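Local coordinates for methionyl-tRNA formyltransferase (Clostridium thermocellum, PDB 1ZGH), which probably transfers a formyl group from 10-formyltetrahydrofolate to the methionine carried by initiator tRNA, as its family does in bacterial translation initiation, at residues Glu79-Phe83 against Leu175-Arg179; Phe110-Gly114 against Gly138-Gly142; Ile144-Arg148 against Asp170-Leu175; Lys147-Asp151 against Arg162-Ile166. All blocks are in the same frame, centred on the assembly; numbering follows the deposited sequence.

Interaction 1: Glu79-Phe83 against Leu175-Arg179; sequences EYILF and LLTKR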
loop_
_atom_site.group_PDB
_atom_site.type_symbol
_atom_site.label_atom_id
_atom_site.label_comp_id
_atom_site.label_asym_id
_atom_site.label_seq_id
_atom_site.Cartn_x
_atom_site.Cartn_y
_atom_site.Cartn_z
ATOM N N GLU A 79 -17.358 -12.743 -5.900
ATOM C CA GLU A 79 -16.550 -13.241 -7.015
ATOM C C GLU A 79 -15.072 -12.837 -6.861
ATOM O O GLU A 79 -14.182 -13.611 -7.220
ATOM C CB GLU A 79 -17.064 -12.689 -8.346
ATOM C CG GLU A 79 -16.458 -13.379 -9.554
ATOM N N TYR A 80 -14.843 -11.624 -6.363
ATOM C CA TYR A 80 -13.505 -11.106 -6.050
ATOM C C TYR A 80 -13.532 -10.392 -4.719
ATOM O O TYR A 80 -14.509 -9.696 -4.386
ATOM C CB TYR A 80 -13.037 -10.075 -7.093
ATOM C CG TYR A 80 -12.784 -10.659 -8.467
ATOM C CD1 TYR A 80 -11.512 -11.120 -8.825
ATOM C CD2 TYR A 80 -13.804 -10.742 -9.401
ATOM C CE1 TYR A 80 -11.267 -11.642 -10.085
ATOM C CE2 TYR A 80 -13.577 -11.270 -10.675
ATOM C CZ TYR A 80 -12.309 -11.709 -11.011
ATOM O OH TYR A 80 -12.079 -12.243 -12.260
ATOM N N ILE A 81 -12.444 -10.527 -3.970
ATOM C CA ILE A 81 -12.224 -9.692 -2.794
ATOM C C ILE A 81 -10.957 -8.891 -3.125
ATOM O O ILE A 81 -9.921 -9.474 -3.402
ATOM C CB ILE A 81 -12.025 -10.480 -1.491
ATOM C CG1 ILE A 81 -13.154 -11.517 -1.290
ATOM C CG2 ILE A 81 -11.924 -9.505 -0.294
ATOM C CD1 ILE A 81 -12.958 -12.387 -0.078
ATOM N N LEU A 82 -11.098 -7.574 -3.140
ATOM C CA LEU A 82 -10.077 -6.657 -3.614
ATOM C C LEU A 82 -9.487 -5.935 -2.408
ATOM O O LEU A 82 -10.227 -5.377 -1.625
ATOM C CB LEU A 82 -10.701 -5.630 -4.576
ATOM C CG LEU A 82 -11.464 -6.294 -5.757
ATOM C CD1 LEU A 82 -12.356 -5.340 -6.486
ATOM C CD2 LEU A 82 -10.468 -6.871 -6.701
ATOM N N PHE A 83 -8.154 -5.912 -2.295
ATOM C CA PHE A 83 -7.476 -5.275 -1.165
ATOM C C PHE A 83 -6.558 -4.114 -1.649
ATOM O O PHE A 83 -5.397 -4.352 -1.925
ATOM C CB PHE A 83 -6.623 -6.316 -0.437
ATOM C CG PHE A 83 -7.397 -7.440 0.204
ATOM C CD1 PHE A 83 -7.801 -8.564 -0.538
ATOM C CD2 PHE A 83 -7.692 -7.400 1.551
ATOM C CE1 PHE A 83 -8.490 -9.618 0.069
ATOM C CE2 PHE A 83 -8.397 -8.431 2.165
ATOM C CZ PHE A 83 -8.782 -9.548 1.433
ATOM N N LEU A 175 -9.582 -5.677 -14.348
ATOM C CA LEU A 175 -9.736 -6.980 -13.691
ATOM C C LEU A 175 -11.165 -7.529 -13.732
ATOM O O LEU A 175 -11.367 -8.688 -14.112
ATOM C CB LEU A 175 -9.282 -6.925 -12.234
ATOM C CG LEU A 175 -9.311 -8.272 -11.497
ATOM C CD1 LEU A 175 -8.131 -9.115 -11.905
ATOM C CD2 LEU A 175 -9.307 -8.060 -9.985
ATOM N N LEU A 176 -12.138 -6.723 -13.317
ATOM C CA LEU A 176 -13.545 -7.185 -13.242
ATOM C C LEU A 176 -14.148 -7.371 -14.642
ATOM O O LEU A 176 -15.031 -8.193 -14.833
ATOM C CB LEU A 176 -14.412 -6.230 -12.392
ATOM C CG LEU A 176 -13.960 -5.994 -10.931
ATOM C CD1 LEU A 176 -14.861 -4.993 -10.185
ATOM C CD2 LEU A 176 -13.876 -7.307 -10.161
ATOM N N THR A 177 -13.645 -6.623 -15.621
ATOM C CA THR A 177 -14.168 -6.696 -16.982
ATOM C C THR A 177 -13.539 -7.808 -17.812
ATOM O O THR A 177 -14.258 -8.591 -18.449
ATOM C CB THR A 177 -14.011 -5.370 -17.724
ATOM O OG1 THR A 177 -14.637 -4.340 -16.961
ATOM C CG2 THR A 177 -14.690 -5.443 -19.086
ATOM N N LYS A 178 -12.218 -7.866 -17.828
ATOM C CA LYS A 178 -11.524 -8.875 -18.603
ATOM C C LYS A 178 -11.409 -10.208 -17.869
ATOM O O LYS A 178 -11.301 -11.252 -18.506
ATOM C CB LYS A 178 -10.142 -8.390 -18.993
ATOM C CG LYS A 178 -10.163 -7.133 -19.844
ATOM C CD LYS A 178 -8.747 -6.773 -20.278
ATOM C CE LYS A 178 -8.708 -5.999 -21.595
ATOM N NZ LYS A 178 -7.336 -6.038 -22.235
ATOM N N ARG A 179 -11.423 -10.170 -16.536
ATOM C CA ARG A 179 -11.296 -11.375 -15.709
ATOM C C ARG A 179 -10.099 -12.228 -16.162
ATOM O O ARG A 179 -10.254 -13.399 -16.503
ATOM C CB ARG A 179 -12.621 -12.171 -15.709
ATOM C CG ARG A 179 -13.779 -11.391 -15.085
ATOM C CD ARG A 179 -15.131 -12.059 -15.202
ATOM N NE ARG A 179 -15.129 -13.463 -14.774
ATOM C CZ ARG A 179 -15.177 -14.528 -15.588
ATOM N NH1 ARG A 179 -15.244 -14.395 -16.917
ATOM N NH2 ARG A 179 -15.164 -15.756 -15.066
#
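The phenol ring of Tyr-80 meets three residues around the end of helix 156-178. Near the ring plane, at the hydroxyl edge, stands Arg-179, whose CG is 3.4 Å from Tyr-80 OH. Both leucines reach the ring obliquely and from the same side of its plane: Leu-176 CD2 is 3.5 Å from Tyr-80 CD2, and Leu-175 CD2 lies nearer the other ring edge, 3.9 Å from Tyr-80 CD1. The guanidinium of Arg-179 is turned 76° from the ring plane, so the two flat groups do not stack, and the aliphatic start of the arginine does the touching. Tyr-80 is aimed this way because its CG is anti to its own carbonyl carbon (chi1 -67°), which sends the ring out from the sheet toward the helix. Two residues on, Leu-82 points the same way and its CD2 rests 3.7 Å from Leu-175 CD2, so the Leu-175 methyl serves both strand residues. Leu-176 comes less close to Leu-82 than it does to Tyr-80. No hydrogen bond crosses the contact, which is held by burial of apolar surface. Arg-179 is placed by the close of the helix: its N bonds to Leu-175 O at 2.8 Å, and its positive phi turns the chain out of the helix. Ile-81 and Phe-83 face the opposite side, against Phe-98 and Leu-68. Strand 80-83 runs parallel to 31-36 and 100-104, and the last turn of the helix covers one face of it, the layered alpha/beta arrangement of the Rossmann-like formyltransferase domain.

Interaction 2: Phe110-Gly114 against Gly138-Gly142; sequences FGRGG and GIDTG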
loop_
_atom_site.group_PDB
_atom_site.type_symbol
_atom_site.label_atom_id
_atom_site.label_comp_id
_atom_site.label_asym_id
_atom_site.label_seq_id
_atom_site.Cartn_x
_atom_site.Cartn_y
_atom_site.Cartn_z
ATOM N N PHE A 110 10.637 -9.210 -7.655
ATOM C CA PHE A 110 11.422 -8.214 -6.918
ATOM C C PHE A 110 10.531 -7.564 -5.843
ATOM O O PHE A 110 9.416 -7.129 -6.119
ATOM C CB PHE A 110 12.004 -7.131 -7.844
ATOM C CG PHE A 110 12.706 -6.022 -7.103
ATOM C CD1 PHE A 110 14.040 -6.163 -6.715
ATOM C CD2 PHE A 110 12.037 -4.842 -6.771
ATOM C CE1 PHE A 110 14.691 -5.137 -6.002
ATOM C CE2 PHE A 110 12.689 -3.813 -6.065
ATOM C CZ PHE A 110 14.023 -3.976 -5.689
ATOM N N GLY A 111 11.023 -7.532 -4.613
ATOM C CA GLY A 111 10.394 -6.767 -3.550
ATOM C C GLY A 111 9.166 -7.391 -2.936
ATOM O O GLY A 111 8.218 -6.694 -2.591
ATOM N N ARG A 112 9.176 -8.714 -2.821
ATOM C CA ARG A 112 8.189 -9.423 -2.012
ATOM C C ARG A 112 8.332 -8.960 -0.562
ATOM O O ARG A 112 9.449 -8.831 -0.075
ATOM C CB ARG A 112 8.422 -10.938 -2.094
ATOM C CG ARG A 112 8.075 -11.577 -3.440
ATOM C CD ARG A 112 8.313 -13.088 -3.411
ATOM N NE ARG A 112 7.970 -13.717 -4.684
ATOM C CZ ARG A 112 8.437 -14.894 -5.111
ATOM N NH1 ARG A 112 9.273 -15.605 -4.378
ATOM N NH2 ARG A 112 8.074 -15.366 -6.292
ATOM N N GLY A 113 7.220 -8.702 0.124
ATOM C CA GLY A 113 7.266 -8.414 1.571
ATOM C C GLY A 113 6.841 -7.020 1.995
ATOM O O GLY A 113 6.286 -6.268 1.200
ATOM N N GLY A 114 7.132 -6.664 3.245
ATOM C CA GLY A 114 6.513 -5.497 3.900
ATOM C C GLY A 114 7.154 -4.157 3.601
ATOM O O GLY A 114 8.238 -4.103 3.017
ATOM N N GLY A 138 1.569 -17.499 0.915
ATOM C CA GLY A 138 2.981 -17.087 0.993
ATOM C C GLY A 138 3.116 -15.573 0.969
ATOM O O GLY A 138 2.154 -14.854 0.673
ATOM N N ILE A 139 4.311 -15.077 1.281
ATOM C CA ILE A 139 4.565 -13.641 1.306
ATOM C C ILE A 139 4.705 -13.122 -0.124
ATOM O O ILE A 139 5.774 -13.208 -0.731
ATOM C CB ILE A 139 5.851 -13.298 2.092
ATOM C CG1 ILE A 139 5.811 -13.858 3.523
ATOM C CG2 ILE A 139 6.069 -11.790 2.125
ATOM C CD1 ILE A 139 4.894 -13.100 4.444
ATOM N N ASP A 140 3.605 -12.631 -0.667
ATOM C CA ASP A 140 3.567 -12.004 -1.988
ATOM C C ASP A 140 4.085 -12.919 -3.112
ATOM O O ASP A 140 4.713 -12.457 -4.059
ATOM C CB ASP A 140 4.299 -10.657 -1.955
ATOM C CG ASP A 140 3.626 -9.651 -1.017
ATOM O OD1 ASP A 140 2.383 -9.529 -1.029
ATOM O OD2 ASP A 140 4.338 -8.990 -0.255
ATOM N N THR A 141 3.791 -14.217 -2.993
ATOM C CA THR A 141 4.241 -15.242 -3.943
ATOM C C THR A 141 3.178 -15.589 -4.994
ATOM O O THR A 141 3.434 -16.349 -5.915
ATOM C CB THR A 141 4.600 -16.550 -3.193
ATOM O OG1 THR A 141 3.581 -16.824 -2.230
ATOM C CG2 THR A 141 5.934 -16.420 -2.473
ATOM N N GLY A 142 1.994 -14.998 -4.861
ATOM C CA GLY A 142 0.855 -15.334 -5.691
ATOM C C GLY A 142 0.958 -14.990 -7.167
ATOM O O GLY A 142 1.705 -14.094 -7.571
#
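This surface contact sets the short, weakly bonded strand 112-113 against the loop between strands 127-134 and 144-151, with Arg-112 and Gly-113 meeting Ile-139, Asp-140 and Thr-141. Its one hydrogen bond runs from Gly-113 N to Asp-140 OD2, 2.9 Å long with an N-H...O angle of 148°, and uses the carboxylate lone pair that faces away from the other oxygen. Beside it, Ile-139 CG2 lies 3.6 Å from Gly-113 CA. The Ile-Asp-Thr-Gly sequence here matches the D-x-G part of the formyltransferase family signature, a region that in relatives borders the active site. Arg-112 runs extended from CG to NE across the loop backbone, its CG 3.5 Å from Asp-140 O and its CD 3.7 Å from Ile-139 O. Farther out, Thr-141 CG2 sits over one face of the guanidinium, 3.8 Å above the plane and offset toward the rim. The arginine's polar end is turned to Gln-185, whose OE1 takes a bond from NH2. Gln-185 NE2 in turn reaches Asp-140 O and Gly-142 O, so one amide joins the arginine to the loop. Thr-141 OG1 is bonded to Asp-136 OD1, leaving its methyl to meet Arg-112.

Interaction 3: Ile144-Arg148 against Asp170-Leu175; sequences IFFKR and DMIPEL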
loop_
_atom_site.group_PDB
_atom_site.type_symbol
_atom_site.label_atom_id
_atom_site.label_comp_id
_atom_site.label_asym_id
_atom_site.label_seq_id
_atom_site.Cartn_x
_atom_site.Cartn_y
_atom_site.Cartn_z
ATOM N N ILE A 144 0.284 -13.487 -10.765
ATOM C CA ILE A 144 0.121 -12.065 -11.094
ATOM C C ILE A 144 -0.934 -11.938 -12.180
ATOM O O ILE A 144 -0.822 -12.592 -13.213
ATOM C CB ILE A 144 1.454 -11.458 -11.619
ATOM C CG1 ILE A 144 2.543 -11.518 -10.539
ATOM C CG2 ILE A 144 1.239 -10.010 -12.056
ATOM C CD1 ILE A 144 3.962 -11.334 -11.072
ATOM N N PHE A 145 -1.946 -11.111 -11.948
ATOM C CA PHE A 145 -2.960 -10.801 -12.956
ATOM C C PHE A 145 -2.403 -9.863 -14.023
ATOM O O PHE A 145 -2.549 -10.124 -15.220
ATOM C CB PHE A 145 -4.193 -10.144 -12.322
ATOM C CG PHE A 145 -4.995 -11.050 -11.436
ATOM C CD1 PHE A 145 -5.970 -11.887 -11.969
ATOM C CD2 PHE A 145 -4.782 -11.062 -10.058
ATOM C CE1 PHE A 145 -6.745 -12.716 -11.129
ATOM C CE2 PHE A 145 -5.527 -11.883 -9.226
ATOM C CZ PHE A 145 -6.517 -12.710 -9.756
ATOM N N PHE A 146 -1.794 -8.754 -13.574
ATOM C CA PHE A 146 -1.106 -7.762 -14.436
ATOM C C PHE A 146 -0.521 -6.602 -13.578
ATOM O O PHE A 146 -0.734 -6.544 -12.358
ATOM C CB PHE A 146 -2.035 -7.219 -15.549
ATOM C CG PHE A 146 -3.298 -6.538 -15.036
ATOM C CD1 PHE A 146 -3.309 -5.176 -14.763
ATOM C CD2 PHE A 146 -4.460 -7.256 -14.841
ATOM C CE1 PHE A 146 -4.458 -4.544 -14.286
ATOM C CE2 PHE A 146 -5.621 -6.634 -14.379
ATOM C CZ PHE A 146 -5.612 -5.278 -14.092
ATOM N N LYS A 147 0.224 -5.708 -14.230
ATOM C CA LYS A 147 0.988 -4.643 -13.580
ATOM C C LYS A 147 0.727 -3.303 -14.242
ATOM O O LYS A 147 0.361 -3.261 -15.420
ATOM C CB LYS A 147 2.499 -4.921 -13.662
ATOM C CG LYS A 147 2.937 -6.189 -12.952
ATOM C CD LYS A 147 4.427 -6.462 -13.113
ATOM C CE LYS A 147 4.795 -7.797 -12.501
ATOM N NZ LYS A 147 6.257 -8.054 -12.558
ATOM N N ARG A 148 0.908 -2.223 -13.476
ATOM C CA ARG A 148 0.868 -0.851 -13.996
ATOM C C ARG A 148 2.015 -0.037 -13.394
ATOM O O ARG A 148 2.397 -0.287 -12.252
ATOM C CB ARG A 148 -0.467 -0.175 -13.662
ATOM C CG ARG A 148 -1.684 -0.794 -14.334
ATOM C CD ARG A 148 -1.718 -0.544 -15.831
ATOM N NE ARG A 148 -2.799 -1.305 -16.480
ATOM C CZ ARG A 148 -2.648 -2.407 -17.214
ATOM N NH1 ARG A 148 -1.451 -2.940 -17.450
ATOM N NH2 ARG A 148 -3.717 -2.987 -17.753
ATOM N N ASP A 170 -8.167 2.293 -13.121
ATOM C CA ASP A 170 -7.623 1.479 -14.219
ATOM C C ASP A 170 -7.639 -0.017 -13.893
ATOM O O ASP A 170 -8.272 -0.801 -14.610
ATOM C CB ASP A 170 -6.205 1.963 -14.538
ATOM C CG ASP A 170 -5.513 1.144 -15.628
ATOM O OD1 ASP A 170 -4.314 1.425 -15.882
ATOM O OD2 ASP A 170 -6.142 0.238 -16.244
HETATM N N MSE A 171 -6.992 -0.415 -12.803
HETATM C CA MSE A 171 -6.767 -1.829 -12.539
HETATM C C MSE A 171 -8.030 -2.631 -12.165
HETATM O O MSE A 171 -8.270 -3.693 -12.744
HETATM C CB MSE A 171 -5.658 -2.025 -11.508
HETATM C CG MSE A 171 -4.345 -1.396 -11.950
HETATM SE SE MSE A 171 -2.909 -1.739 -10.694
HETATM C CE MSE A 171 -2.320 -3.512 -11.335
ATOM N N ILE A 172 -8.799 -2.142 -11.200
ATOM C CA ILE A 172 -10.018 -2.799 -10.780
ATOM C C ILE A 172 -11.023 -2.941 -11.949
ATOM O O ILE A 172 -11.459 -4.043 -12.218
ATOM C CB ILE A 172 -10.618 -2.186 -9.477
ATOM C CG1 ILE A 172 -9.743 -2.618 -8.284
ATOM C CG2 ILE A 172 -12.050 -2.707 -9.226
ATOM C CD1 ILE A 172 -10.139 -2.046 -6.933
ATOM N N PRO A 173 -11.347 -1.855 -12.674
ATOM C CA PRO A 173 -12.218 -2.014 -13.861
ATOM C C PRO A 173 -11.743 -3.050 -14.894
ATOM O O PRO A 173 -12.553 -3.823 -15.428
ATOM C CB PRO A 173 -12.232 -0.612 -14.470
ATOM C CG PRO A 173 -11.991 0.278 -13.311
ATOM C CD PRO A 173 -10.980 -0.446 -12.471
ATOM N N GLU A 174 -10.451 -3.063 -15.178
ATOM C CA GLU A 174 -9.877 -4.044 -16.109
ATOM C C GLU A 174 -10.004 -5.473 -15.590
ATOM O O GLU A 174 -10.465 -6.383 -16.315
ATOM C CB GLU A 174 -8.402 -3.732 -16.386
ATOM C CG GLU A 174 -7.659 -4.901 -17.049
ATOM C CD GLU A 174 -6.991 -4.495 -18.334
ATOM O OE1 GLU A 174 -5.753 -4.649 -18.443
ATOM O OE2 GLU A 174 -7.721 -4.030 -19.237
ATOM N N LEU A 175 -9.582 -5.677 -14.348
ATOM C CA LEU A 175 -9.736 -6.980 -13.691
ATOM C C LEU A 175 -11.165 -7.529 -13.732
ATOM O O LEU A 175 -11.367 -8.688 -14.112
ATOM C CB LEU A 175 -9.282 -6.925 -12.234
ATOM C CG LEU A 175 -9.311 -8.272 -11.497
ATOM C CD1 LEU A 175 -8.131 -9.115 -11.905
ATOM C CD2 LEU A 175 -9.307 -8.060 -9.985
#
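Arg-148 reaches from the edge strand to two acids one turn apart on the helix. Its NH2 is 2.7 Å from Glu-174 OE1 in a salt bridge, with the two planes 76° apart. The other bridge, Arg-148 NE to Asp-170 OD1 at 3.2 Å, carries a weak hydrogen bond (N-H...O 124°) between groups closer to coplanar. Both acids stand at the guanidinium edge, while one face receives Phe-146 CD1, 3.6 Å above the plane. Phe-146 is itself covered: Glu-174 OE1 lies over the centre of one ring face, and at the ring edge CZ is 3.4 Å from Met-171 O. The selenomethionine Met-171 runs alongside both, its CG 3.6 Å from Arg-148 CG and its CE beside Phe-146 CE1. In a CH-pi contact, Leu-175 CD1 sits 3.9 Å from the centroid of the Phe-145 ring. Behind this shell, the bend of Arg-148 at chi2 (-70°) folds the chain so that NH1 comes back to Lys-147 O in a weak bond, which may help to hold the guanidinium's rotation. Successive phenylalanines can face the helix together because the strand does not simply alternate there: Phe-145 and Phe-146 both bond to Ala-132 of strand 127-134, and the helical backbone angles of Phe-145 are consistent with a classic beta bulge. The strand and helix axes pass 10.0 Å apart and run nearly antiparallel, with the helix kinked at Pro-173. A strand followed by a helix folded back over the sheet is a beta-alpha unit of the formyltransferase alpha/beta fold.

Interaction 4: Lys147-Asp151 against Arg162-Ile166; sequences KRDLD and RASKI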
loop_
_atom_site.group_PDB
_atom_site.type_symbol
_atom_site.label_atom_id
_atom_site.label_comp_id
_atom_site.label_asym_id
_atom_site.label_seq_id
_atom_site.Cartn_x
_atom_site.Cartn_y
_atom_site.Cartn_z
ATOM N N LYS A 147 0.224 -5.708 -14.230
ATOM C CA LYS A 147 0.988 -4.643 -13.580
ATOM C C LYS A 147 0.727 -3.303 -14.242
ATOM O O LYS A 147 0.361 -3.261 -15.420
ATOM C CB LYS A 147 2.499 -4.921 -13.662
ATOM C CG LYS A 147 2.937 -6.189 -12.952
ATOM C CD LYS A 147 4.427 -6.462 -13.113
ATOM C CE LYS A 147 4.795 -7.797 -12.501
ATOM N NZ LYS A 147 6.257 -8.054 -12.558
ATOM N N ARG A 148 0.908 -2.223 -13.476
ATOM C CA ARG A 148 0.868 -0.851 -13.996
ATOM C C ARG A 148 2.015 -0.037 -13.394
ATOM O O ARG A 148 2.397 -0.287 -12.252
ATOM C CB ARG A 148 -0.467 -0.175 -13.662
ATOM C CG ARG A 148 -1.684 -0.794 -14.334
ATOM C CD ARG A 148 -1.718 -0.544 -15.831
ATOM N NE ARG A 148 -2.799 -1.305 -16.480
ATOM C CZ ARG A 148 -2.648 -2.407 -17.214
ATOM N NH1 ARG A 148 -1.451 -2.940 -17.450
ATOM N NH2 ARG A 148 -3.717 -2.987 -17.753
ATOM N N ASP A 149 2.556 0.921 -14.153
ATOM C CA ASP A 149 3.632 1.793 -13.667
ATOM C C ASP A 149 3.173 2.782 -12.581
ATOM O O ASP A 149 2.001 3.229 -12.566
ATOM C CB ASP A 149 4.247 2.614 -14.808
ATOM C CG ASP A 149 4.978 1.757 -15.840
ATOM O OD1 ASP A 149 5.504 0.667 -15.496
ATOM O OD2 ASP A 149 5.023 2.189 -17.011
ATOM N N LEU A 150 4.101 3.103 -11.681
ATOM C CA LEU A 150 3.877 4.052 -10.592
ATOM C C LEU A 150 5.150 4.840 -10.297
ATOM O O LEU A 150 6.207 4.259 -10.023
ATOM C CB LEU A 150 3.432 3.327 -9.309
ATOM C CG LEU A 150 3.249 4.213 -8.062
ATOM C CD1 LEU A 150 2.073 5.215 -8.144
ATOM C CD2 LEU A 150 3.154 3.370 -6.839
ATOM N N ASP A 151 5.034 6.164 -10.333
ATOM C CA ASP A 151 6.119 7.053 -9.941
ATOM C C ASP A 151 6.180 7.244 -8.416
ATOM O O ASP A 151 5.149 7.299 -7.742
ATOM C CB ASP A 151 5.927 8.411 -10.625
ATOM C CG ASP A 151 6.067 8.331 -12.165
ATOM O OD1 ASP A 151 6.957 7.599 -12.672
ATOM O OD2 ASP A 151 5.308 9.050 -12.859
ATOM N N ARG A 162 -1.782 8.491 -5.381
ATOM C CA ARG A 162 -1.484 8.273 -6.795
ATOM C C ARG A 162 -1.702 6.783 -7.168
ATOM O O ARG A 162 -2.334 6.476 -8.184
ATOM C CB ARG A 162 -0.028 8.710 -7.051
ATOM C CG ARG A 162 0.468 8.634 -8.484
ATOM C CD ARG A 162 1.975 9.082 -8.550
ATOM N NE ARG A 162 2.205 10.392 -7.937
ATOM C CZ ARG A 162 3.254 10.751 -7.211
ATOM N NH1 ARG A 162 4.266 9.919 -7.035
ATOM N NH2 ARG A 162 3.307 11.983 -6.685
ATOM N N ALA A 163 -1.236 5.881 -6.310
ATOM C CA ALA A 163 -1.409 4.445 -6.513
ATOM C C ALA A 163 -2.885 4.054 -6.459
ATOM O O ALA A 163 -3.372 3.281 -7.303
ATOM C CB ALA A 163 -0.639 3.701 -5.467
ATOM N N SER A 164 -3.585 4.597 -5.463
ATOM C CA SER A 164 -5.005 4.315 -5.240
ATOM C C SER A 164 -5.814 4.695 -6.475
ATOM O O SER A 164 -6.699 3.933 -6.919
ATOM C CB SER A 164 -5.512 5.048 -3.994
ATOM O OG SER A 164 -6.823 4.623 -3.649
ATOM N N LYS A 165 -5.501 5.864 -7.044
ATOM C CA LYS A 165 -6.160 6.314 -8.255
ATOM C C LYS A 165 -5.925 5.340 -9.434
ATOM O O LYS A 165 -6.849 5.040 -10.171
ATOM C CB LYS A 165 -5.771 7.750 -8.584
ATOM C CG LYS A 165 -6.426 8.349 -9.798
ATOM C CD LYS A 165 -6.276 9.916 -9.847
ATOM C CE LYS A 165 -6.545 10.486 -11.210
ATOM N NZ LYS A 165 -6.746 11.993 -11.174
ATOM N N ILE A 166 -4.707 4.829 -9.587
ATOM C CA ILE A 166 -4.411 3.815 -10.609
ATOM C C ILE A 166 -5.195 2.522 -10.356
ATOM O O ILE A 166 -5.735 1.919 -11.291
ATOM C CB ILE A 166 -2.870 3.538 -10.693
ATOM C CG1 ILE A 166 -2.172 4.793 -11.241
ATOM C CG2 ILE A 166 -2.567 2.283 -11.566
ATOM C CD1 ILE A 166 -0.605 4.818 -11.164
#
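Leu-150 pushes both methyl groups against the first turn of the helix segment. Its CD1 rests 3.8 Å from Arg-162 CG and the same distance from Ala-163 N, while CD2 meets Ala-163 CB at 4.0 Å. The branch reaches so far because CG is anti to the leucine's backbone N (chi1 176°), which swings the end of the side chain toward the helix although its base does not point at the helix. Ala-163, with so short a side chain, lets the strand come in close, and the axes pass 9.2 Å apart. Ile-166, one turn on, covers the neighbouring ground: its CD1 is 3.4 Å from Asp-149 O and also close to Leu-150 CD1, and its CG2 lies 3.9 Å from Arg-148 CB. Only the base of Arg-148 takes part, since its charged end leads away to Glu-174 and Asp-170. The segments run nearly antiparallel, as expected where helix 156-178 returns along strand 144-151, the outermost strand of the mixed sheet, in a beta-alpha unit. At the strand's C-terminal end the contact turns polar. Arg-162 NH1 gives a hydrogen bond of 2.9 Å to Asp-151 O, fairly straight at 148°. The oxygen lies in the guanidinium plane, yet the donor stands well above the carbonyl plane (63° out of it) and so off the lone-pair directions. That nitrogen also bonds to Tyr-153 O, so one NH1 ties two carbonyls of the strand's exit to the helix. The bend at chi3 carries the guanidinium round to them, and Arg-162 CD passes 3.7 Å from Asp-151 O on the way.

Strand 80-83 comes first, and its contact with the end of helix 156-178 (interaction 1) closes a loop of 91 residues within which the other three are nested. Interaction 2 closes next, joining segment 110-114 to the connection leading into strand 144-151, and is complete before interactions 3 and 4 open. These two share Lys-147 and Arg-148 and pair one strand with successive parts of one helix: interaction 4 closes the shorter loop, interaction 3 reaches farther along. Met-171 N and Ile-166 O probably bond between them. Interactions 1 and 3 share Leu-175, so the helix bridges an inner strand and the sheet's edge. The centre of interaction 2 lies about 18 to 20 Å from the other three centres.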